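Local coordinates for protein hypothetical sugar kinase (Cytophaga hutchinsonii, PDB 3R8E) that probably phosphorylates a sugar at the expense of ATP, as a putative sugar kinase of the ROK family with a ribonuclease H-like fold, at residues Phe33-Asn44 with Glu66-Val77; Thr182-Val192 with Asp243-Ser251. All blocks are in the same frame, centred on the assembly; numbering follows the deposited sequence. Where two conformers were deposited one is given.

Interaction 1: residues Phe33-Asn44 with Glu66-Val77; sequences FGLVTPEGEIQN and EIGNFLKQYPIV
Phe33 and Leu35 reach from strand 33-36 to helix 66-73, whose axis passes 10.5 Å from that of the strand and runs in nearly the same direction, 30° away from parallel. The strand belongs to a hairpin: Leu35 and Gln43 exchange two backbone hydrogen bonds, and a type I turn from Thr37 to Gly40 carries the chain back toward Asn44. Beyond the helix, a second type I turn, Tyr74 to Val77, brings both of its end residues against Leu35.

The Phe33 ring lies against the helix backbone and side chains. Its CZ rests 3.6 Å from Ile67 CG1, while CE2 approaches the carbonyl of Glu66. With CG anti to the carbonyl carbon, the ring also lies alongside Phe70, CD2 to CD2 at 3.6 Å, the two planes inclined at 41° in an oblique aromatic pair. Leu35 divides its branches. CD1 enters at the edge of the Phe70 ring, 3.7 Å from CE1, and also meets Val77 CG2; CD2 sits over one face of Tyr74, 3.6 Å from the ring centroid, a CH-pi contact displaced toward the rim. Asn44 closes the outer side, its amide turned 60° from the Tyr74 ring and its ND2 at the ring edge, 3.0 Å from Tyr74 OH but too poorly angled for a hydrogen bond. The backbone O of Asn44 lies at the edge of the Phe70 ring, 3.5 Å from CZ, and also accepts a hydrogen bond from Thr46 OG1.

This is helix-on-sheet packing of an alpha/beta ribonuclease H-like domain. Phe33 also packs on Leu22 and Ile24 of strand 21-25, and Phe70 on Leu22; Thr46 and Phe48 of strand 45-49 touch Phe70 and Glu66, and Val36 turns instead to helix 308-318.

Interaction 2: residues Thr182-Val192 with Asp243-Ser251; sequences TTRGKSLENQV and DIGTIIGES
Ile247, Arg184 and Val192 carry most of the contact between the loop and short helix of Thr182-Val192 and one face of helix 243-251. Ile247 serves two surroundings. Its CG2, anti to the backbone N, packs against Val192 CG1 at 3.8 Å and faces Gln191 CB and Leu188 CD1, whereas CG1 lies over one face of the Arg184 guanidinium, 3.7 Å from NH1. Val192 CG1 also touches Ile244 CD1 and Ile248 CG1, at 4.0 and 3.9 Å, and so fits among three isoleucines.

Arg184, in the type I turn Thr182-Gly185 and bent at chi2 (88°), crosses Ile247 at about a right angle and brings its guanidinium edge to two acids. NH2 forms a salt bridge with Asp243 OD1 and NH1 another with Glu250 OE1, both long at 3.5 Å. The same OE1 accepts a short hydrogen bond of 2.7 Å from Thr183 OG1 on its syn side, 26° out of the carboxylate plane. Water 1 joins OE1 to Thr183 N, and water 2 joins OE2 to Arg184 NH1, the latter link weak at the arginine. A leucine in place of Glu250 would probably leave Thr183 OG1 and both waters without their acceptor and Arg184 with Asp243 as its one acidic partner in this network.

Thr183 and Glu250 also pack on Thr182 and Leu181 of the second subunit, so the polar end lies at the contact between the two subunits. One guanidinium is shared by two carboxylates, so the cluster probably keeps a net negative charge, eased by hydroxyl and waters, while Glu250 probably holds the turn on the helix through Thr183.

After strand 21-25 the chain runs through the hairpin of strands 30-36 and 42-43 and returns 22 residues later at Glu66, in the last part of helix 59-73, so interaction 1 closes a short loop of strand and helix. The chain then passes through the rest of that sheet and the first three strands of the second one before reaching Thr182-Val192; after 50 mostly helical residues, Asp243-Ser251 within helix 235-259 closes interaction 2. The two loops are in series, neither nested nor crossed. The centres of interactions 1 and 2 lie about 39 Å apart. Interaction 1 binds a helix to the first sheet, while interaction 2 anchors a loop and short helix on a long helix beside the second sheet and the partner subunit.

Interaction 1: residues Phe33-Asn44 with Glu66-Val77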
# COMPACT_ATOMS: atom_id res chain seq x y z
N PHE A 33 -28.80 -2.39 -12.00
CA PHE A 33 -29.66 -1.38 -11.38
C PHE A 33 -30.45 -2.02 -10.25
O PHE A 33 -30.89 -3.17 -10.39
CB PHE A 33 -30.65 -0.81 -12.41
CG PHE A 33 -30.19 0.34 -13.27
CD1 PHE A 33 -29.09 0.22 -14.11
CD2 PHE A 33 -30.91 1.53 -13.30
CE1 PHE A 33 -28.70 1.28 -14.93
CE2 PHE A 33 -30.51 2.59 -14.12
CZ PHE A 33 -29.41 2.45 -14.93
N GLY A 34 -30.66 -1.29 -9.17
CA GLY A 34 -31.46 -1.79 -8.06
C GLY A 34 -31.85 -0.75 -7.05
O GLY A 34 -31.08 0.17 -6.76
N LEU A 35 -33.06 -0.90 -6.50
CA LEU A 35 -33.55 -0.01 -5.45
C LEU A 35 -33.14 -0.60 -4.12
O LEU A 35 -33.49 -1.74 -3.81
CB LEU A 35 -35.07 0.18 -5.56
CG LEU A 35 -35.55 1.62 -5.40
CD1 LEU A 35 -35.06 2.50 -6.54
CD2 LEU A 35 -37.06 1.67 -5.34
N VAL A 36 -32.36 0.15 -3.34
CA VAL A 36 -31.81 -0.34 -2.08
C VAL A 36 -32.56 0.25 -0.88
O VAL A 36 -32.74 1.47 -0.81
CB VAL A 36 -30.28 -0.07 -2.00
CG1 VAL A 36 -29.68 -0.56 -0.68
CG2 VAL A 36 -29.56 -0.72 -3.19
N THR A 37 -32.95 -0.63 0.05
CA THR A 37 -33.64 -0.30 1.31
C THR A 37 -32.60 0.04 2.39
O THR A 37 -31.44 -0.39 2.25
CB THR A 37 -34.54 -1.48 1.76
OG1 THR A 37 -33.72 -2.58 2.15
CG2 THR A 37 -35.54 -1.92 0.71
N PRO A 38 -32.97 0.70 3.53
CA PRO A 38 -31.97 0.96 4.58
C PRO A 38 -31.41 -0.31 5.25
O PRO A 38 -30.37 -0.24 5.89
CB PRO A 38 -32.73 1.82 5.60
CG PRO A 38 -33.92 2.36 4.86
CD PRO A 38 -34.28 1.27 3.89
N GLU A 39 -32.09 -1.47 5.08
CA GLU A 39 -31.65 -2.75 5.66
C GLU A 39 -30.78 -3.56 4.66
O GLU A 39 -30.28 -4.64 5.02
CB GLU A 39 -32.83 -3.60 6.19
CG GLU A 39 -33.91 -3.96 5.18
CD GLU A 39 -35.10 -3.03 5.07
OE1 GLU A 39 -35.13 -1.99 5.77
OE2 GLU A 39 -36.02 -3.34 4.27
N GLY A 40 -30.59 -3.04 3.45
CA GLY A 40 -29.75 -3.66 2.43
C GLY A 40 -30.43 -4.63 1.50
O GLY A 40 -29.76 -5.49 0.91
N GLU A 41 -31.75 -4.51 1.34
CA GLU A 41 -32.52 -5.34 0.42
C GLU A 41 -32.52 -4.66 -0.96
O GLU A 41 -32.66 -3.44 -1.03
CB GLU A 41 -33.95 -5.56 0.94
CG GLU A 41 -34.81 -6.50 0.11
CD GLU A 41 -36.31 -6.37 0.30
OE1 GLU A 41 -36.75 -6.11 1.45
OE2 GLU A 41 -37.06 -6.57 -0.69
N ILE A 42 -32.34 -5.45 -2.03
CA ILE A 42 -32.37 -4.93 -3.40
C ILE A 42 -33.74 -5.26 -4.01
O ILE A 42 -34.12 -6.43 -4.06
CB ILE A 42 -31.20 -5.45 -4.28
CG1 ILE A 42 -29.83 -5.08 -3.66
CG2 ILE A 42 -31.31 -4.92 -5.73
CD1 ILE A 42 -28.66 -5.86 -4.20
N GLN A 43 -34.46 -4.23 -4.45
CA GLN A 43 -35.77 -4.35 -5.08
C GLN A 43 -35.67 -3.96 -6.54
O GLN A 43 -34.91 -3.05 -6.89
CB GLN A 43 -36.82 -3.49 -4.36
CG GLN A 43 -37.23 -4.03 -2.99
CD GLN A 43 -38.22 -3.16 -2.26
OE1 GLN A 43 -38.91 -2.31 -2.83
NE2 GLN A 43 -38.33 -3.36 -0.95
N ASN A 44 -36.44 -4.65 -7.41
CA ASN A 44 -36.53 -4.44 -8.85
C ASN A 44 -35.13 -4.49 -9.52
O ASN A 44 -34.79 -3.61 -10.31
CB ASN A 44 -37.25 -3.12 -9.18
CG ASN A 44 -37.77 -3.00 -10.59
OD1 ASN A 44 -38.11 -3.98 -11.26
ND2 ASN A 44 -37.85 -1.77 -11.08
N GLU A 66 -32.01 4.15 -19.28
CA GLU A 66 -32.39 3.22 -18.22
C GLU A 66 -32.52 3.89 -16.83
O GLU A 66 -33.31 3.41 -16.02
CB GLU A 66 -31.47 1.99 -18.16
CG GLU A 66 -31.52 1.12 -19.42
CD GLU A 66 -32.86 0.63 -19.96
OE1 GLU A 66 -33.85 0.56 -19.19
OE2 GLU A 66 -32.90 0.26 -21.16
N ILE A 67 -31.81 5.02 -16.58
CA ILE A 67 -31.93 5.79 -15.33
C ILE A 67 -33.29 6.50 -15.34
O ILE A 67 -34.04 6.42 -14.37
CB ILE A 67 -30.74 6.80 -15.12
CG1 ILE A 67 -29.45 6.06 -14.73
CG2 ILE A 67 -31.09 7.88 -14.06
CD1 ILE A 67 -28.17 6.93 -14.66
N GLY A 68 -33.59 7.18 -16.46
CA GLY A 68 -34.85 7.90 -16.67
C GLY A 68 -36.07 7.03 -16.46
O GLY A 68 -37.03 7.47 -15.83
N ASN A 69 -36.00 5.77 -16.93
CA ASN A 69 -37.07 4.78 -16.80
C ASN A 69 -37.27 4.37 -15.33
O ASN A 69 -38.39 4.02 -14.96
CB ASN A 69 -36.79 3.54 -17.66
CG ASN A 69 -36.88 3.76 -19.16
OD1 ASN A 69 -37.46 4.73 -19.66
ND2 ASN A 69 -36.33 2.82 -19.92
N PHE A 70 -36.21 4.43 -14.50
CA PHE A 70 -36.25 4.06 -13.09
C PHE A 70 -36.89 5.15 -12.21
O PHE A 70 -37.75 4.82 -11.40
CB PHE A 70 -34.84 3.72 -12.56
CG PHE A 70 -34.74 2.38 -11.89
CD1 PHE A 70 -34.96 2.25 -10.52
CD2 PHE A 70 -34.41 1.24 -12.61
CE1 PHE A 70 -34.85 1.00 -9.89
CE2 PHE A 70 -34.31 -0.01 -11.98
CZ PHE A 70 -34.53 -0.12 -10.63
N LEU A 71 -36.48 6.44 -12.36
CA LEU A 71 -37.03 7.55 -11.56
C LEU A 71 -38.52 7.78 -11.87
O LEU A 71 -39.23 8.28 -10.99
CB LEU A 71 -36.26 8.87 -11.78
CG LEU A 71 -34.79 8.94 -11.38
CD1 LEU A 71 -34.16 10.19 -11.93
CD2 LEU A 71 -34.58 8.81 -9.88
N LYS A 72 -38.98 7.44 -13.10
CA LYS A 72 -40.38 7.54 -13.52
C LYS A 72 -41.24 6.53 -12.75
O LYS A 72 -42.38 6.84 -12.40
CB LYS A 72 -40.52 7.30 -15.04
CG LYS A 72 -40.19 8.51 -15.89
CD LYS A 72 -40.49 8.28 -17.37
CE LYS A 72 -40.23 9.52 -18.20
NZ LYS A 72 -38.78 9.76 -18.41
N GLN A 73 -40.68 5.33 -12.49
CA GLN A 73 -41.30 4.22 -11.75
C GLN A 73 -41.32 4.49 -10.24
O GLN A 73 -42.22 4.02 -9.55
CB GLN A 73 -40.53 2.91 -11.99
CG GLN A 73 -40.70 2.31 -13.37
CD GLN A 73 -39.81 1.11 -13.56
OE1 GLN A 73 -38.61 1.22 -13.83
NE2 GLN A 73 -40.38 -0.08 -13.44
N TYR A 74 -40.28 5.18 -9.73
CA TYR A 74 -40.10 5.48 -8.31
C TYR A 74 -39.88 6.99 -8.12
O TYR A 74 -38.72 7.44 -8.07
CB TYR A 74 -38.93 4.65 -7.74
CG TYR A 74 -39.08 3.17 -7.99
CD1 TYR A 74 -39.94 2.39 -7.22
CD2 TYR A 74 -38.39 2.54 -9.03
CE1 TYR A 74 -40.09 1.02 -7.46
CE2 TYR A 74 -38.55 1.19 -9.29
CZ TYR A 74 -39.39 0.43 -8.50
OH TYR A 74 -39.56 -0.91 -8.74
N PRO A 75 -40.98 7.78 -8.03
CA PRO A 75 -40.83 9.24 -7.93
C PRO A 75 -40.33 9.74 -6.57
O PRO A 75 -39.97 10.91 -6.47
CB PRO A 75 -42.24 9.76 -8.21
CG PRO A 75 -43.02 8.59 -8.73
CD PRO A 75 -42.40 7.40 -8.11
N ILE A 76 -40.31 8.88 -5.54
CA ILE A 76 -39.85 9.24 -4.19
C ILE A 76 -38.32 9.14 -4.06
O ILE A 76 -37.78 9.64 -3.07
CB ILE A 76 -40.57 8.42 -3.08
CG1 ILE A 76 -40.46 6.89 -3.31
CG2 ILE A 76 -42.01 8.88 -2.92
CD1 ILE A 76 -39.45 6.17 -2.42
N VAL A 77 -37.64 8.48 -5.02
CA VAL A 77 -36.18 8.33 -5.03
C VAL A 77 -35.55 9.73 -5.15
O VAL A 77 -35.92 10.50 -6.04
CB VAL A 77 -35.69 7.35 -6.14
CG1 VAL A 77 -34.18 7.41 -6.33
CG2 VAL A 77 -36.12 5.92 -5.82

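Interaction 2: residues Thr182-Val192 with Asp243-Ser251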
# COMPACT_ATOMS: atom_id res chain seq x y z
N THR A 182 3.85 -9.88 -8.60
CA THR A 182 4.02 -11.03 -7.71
C THR A 182 5.49 -11.48 -7.67
O THR A 182 6.32 -10.91 -8.39
CB THR A 182 3.11 -12.20 -8.15
OG1 THR A 182 3.56 -12.70 -9.41
CG2 THR A 182 1.64 -11.80 -8.24
N THR A 183 5.80 -12.54 -6.89
CA THR A 183 7.15 -13.12 -6.80
C THR A 183 7.50 -13.89 -8.09
O THR A 183 8.61 -14.41 -8.21
CB THR A 183 7.29 -14.04 -5.58
OG1 THR A 183 6.27 -15.04 -5.63
CG2 THR A 183 7.25 -13.29 -4.25
N ARG A 184 6.53 -13.99 -9.02
CA ARG A 184 6.67 -14.64 -10.32
C ARG A 184 6.94 -13.58 -11.42
O ARG A 184 7.29 -13.94 -12.55
CB ARG A 184 5.42 -15.46 -10.66
CG ARG A 184 5.40 -16.87 -10.05
CD ARG A 184 4.80 -16.94 -8.66
NE ARG A 184 4.48 -18.31 -8.26
CZ ARG A 184 4.21 -18.69 -7.01
NH1 ARG A 184 4.24 -17.82 -6.02
NH2 ARG A 184 3.92 -19.96 -6.75
N GLY A 185 6.77 -12.30 -11.08
CA GLY A 185 6.98 -11.17 -11.98
C GLY A 185 5.72 -10.70 -12.69
O GLY A 185 5.67 -9.55 -13.15
N LYS A 186 4.72 -11.58 -12.83
CA LYS A 186 3.43 -11.30 -13.47
C LYS A 186 2.51 -10.61 -12.47
O LYS A 186 2.77 -10.68 -11.26
CB LYS A 186 2.80 -12.59 -13.99
N SER A 187 1.44 -9.94 -12.95
CA SER A 187 0.51 -9.25 -12.04
C SER A 187 -0.34 -10.25 -11.26
O SER A 187 -0.52 -11.39 -11.70
CB SER A 187 -0.38 -8.28 -12.81
OG SER A 187 -1.45 -8.93 -13.46
N LEU A 188 -0.87 -9.82 -10.10
CA LEU A 188 -1.70 -10.67 -9.24
C LEU A 188 -2.92 -11.23 -10.00
O LEU A 188 -3.13 -12.45 -9.97
CB LEU A 188 -2.14 -9.90 -7.98
CG LEU A 188 -3.13 -10.58 -7.01
CD1 LEU A 188 -2.54 -11.87 -6.40
CD2 LEU A 188 -3.52 -9.62 -5.91
N GLU A 189 -3.67 -10.37 -10.71
CA GLU A 189 -4.85 -10.87 -11.43
C GLU A 189 -4.48 -11.74 -12.64
O GLU A 189 -5.30 -12.58 -13.02
CB GLU A 189 -5.86 -9.78 -11.80
CG GLU A 189 -5.46 -8.73 -12.81
CD GLU A 189 -6.62 -7.83 -13.17
OE1 GLU A 189 -7.41 -7.48 -12.26
OE2 GLU A 189 -6.76 -7.48 -14.37
N ASN A 190 -3.25 -11.63 -13.19
CA ASN A 190 -2.84 -12.51 -14.29
C ASN A 190 -2.36 -13.87 -13.74
O ASN A 190 -2.08 -14.78 -14.53
CB ASN A 190 -1.79 -11.84 -15.18
CG ASN A 190 -2.37 -10.76 -16.07
OD1 ASN A 190 -3.57 -10.75 -16.39
ND2 ASN A 190 -1.53 -9.84 -16.50
N GLN A 191 -2.32 -14.02 -12.40
CA GLN A 191 -1.95 -15.26 -11.73
C GLN A 191 -3.16 -15.94 -11.10
O GLN A 191 -3.27 -17.17 -11.17
CB GLN A 191 -0.87 -15.02 -10.66
CG GLN A 191 0.49 -14.59 -11.19
CD GLN A 191 1.32 -15.75 -11.68
OE1 GLN A 191 1.92 -16.48 -10.89
NE2 GLN A 191 1.37 -15.93 -12.99
N VAL A 192 -4.07 -15.17 -10.46
CA VAL A 192 -5.20 -15.75 -9.73
C VAL A 192 -6.59 -15.43 -10.34
O VAL A 192 -7.58 -15.98 -9.86
CB VAL A 192 -5.19 -15.42 -8.21
CG1 VAL A 192 -3.90 -15.90 -7.55
CG2 VAL A 192 -5.41 -13.93 -7.95
N ASP A 243 -1.67 -23.56 -4.22
CA ASP A 243 -0.75 -22.67 -4.93
C ASP A 243 -1.36 -21.27 -5.08
O ASP A 243 -0.67 -20.28 -4.84
CB ASP A 243 -0.34 -23.25 -6.29
CG ASP A 243 0.89 -22.58 -6.86
OD1 ASP A 243 2.00 -22.86 -6.36
OD2 ASP A 243 0.75 -21.76 -7.80
N ILE A 244 -2.68 -21.21 -5.43
CA ILE A 244 -3.44 -19.95 -5.55
C ILE A 244 -3.40 -19.22 -4.20
O ILE A 244 -3.13 -18.01 -4.16
CB ILE A 244 -4.90 -20.24 -6.05
CG1 ILE A 244 -4.94 -20.72 -7.53
CG2 ILE A 244 -5.86 -19.06 -5.81
CD1 ILE A 244 -4.47 -19.70 -8.65
N GLY A 245 -3.60 -19.96 -3.11
CA GLY A 245 -3.56 -19.44 -1.74
C GLY A 245 -2.24 -18.78 -1.40
O GLY A 245 -2.24 -17.64 -0.91
N THR A 246 -1.11 -19.45 -1.70
CA THR A 246 0.24 -18.92 -1.48
C THR A 246 0.41 -17.59 -2.22
O THR A 246 0.90 -16.63 -1.63
CB THR A 246 1.31 -19.94 -1.90
OG1 THR A 246 1.12 -21.15 -1.16
CG2 THR A 246 2.73 -19.42 -1.69
N ILE A 247 -0.01 -17.53 -3.51
CA ILE A 247 0.10 -16.32 -4.34
C ILE A 247 -0.71 -15.17 -3.71
O ILE A 247 -0.17 -14.08 -3.56
CB ILE A 247 -0.30 -16.57 -5.82
CG1 ILE A 247 0.62 -17.64 -6.48
CG2 ILE A 247 -0.29 -15.26 -6.64
CD1 ILE A 247 0.04 -18.31 -7.74
N ILE A 248 -1.99 -15.42 -3.32
CA ILE A 248 -2.83 -14.37 -2.72
C ILE A 248 -2.20 -13.89 -1.40
O ILE A 248 -2.11 -12.67 -1.17
CB ILE A 248 -4.31 -14.83 -2.51
CG1 ILE A 248 -4.96 -15.24 -3.86
CG2 ILE A 248 -5.15 -13.72 -1.84
CD1 ILE A 248 -6.28 -16.05 -3.70
N GLY A 249 -1.73 -14.83 -0.58
CA GLY A 249 -1.08 -14.53 0.69
C GLY A 249 0.16 -13.67 0.54
O GLY A 249 0.35 -12.71 1.29
N GLU A 250 0.99 -13.97 -0.49
CA GLU A 250 2.21 -13.20 -0.77
C GLU A 250 1.88 -11.75 -1.15
O GLU A 250 2.60 -10.85 -0.71
CB GLU A 250 3.04 -13.86 -1.86
CG GLU A 250 3.85 -15.04 -1.35
CD GLU A 250 4.69 -15.74 -2.39
OE1 GLU A 250 4.60 -15.39 -3.59
OE2 GLU A 250 5.45 -16.66 -2.01
N SER A 251 0.79 -11.51 -1.91
CA SER A 251 0.38 -10.14 -2.25
C SER A 251 -0.23 -9.44 -1.02
O SER A 251 0.01 -8.25 -0.82
CB SER A 251 -0.58 -10.11 -3.43
OG SER A 251 0.16 -10.18 -4.64
O HOH W 1 3.95 -12.88 -4.88
O HOH W 2 5.70 -18.77 -3.74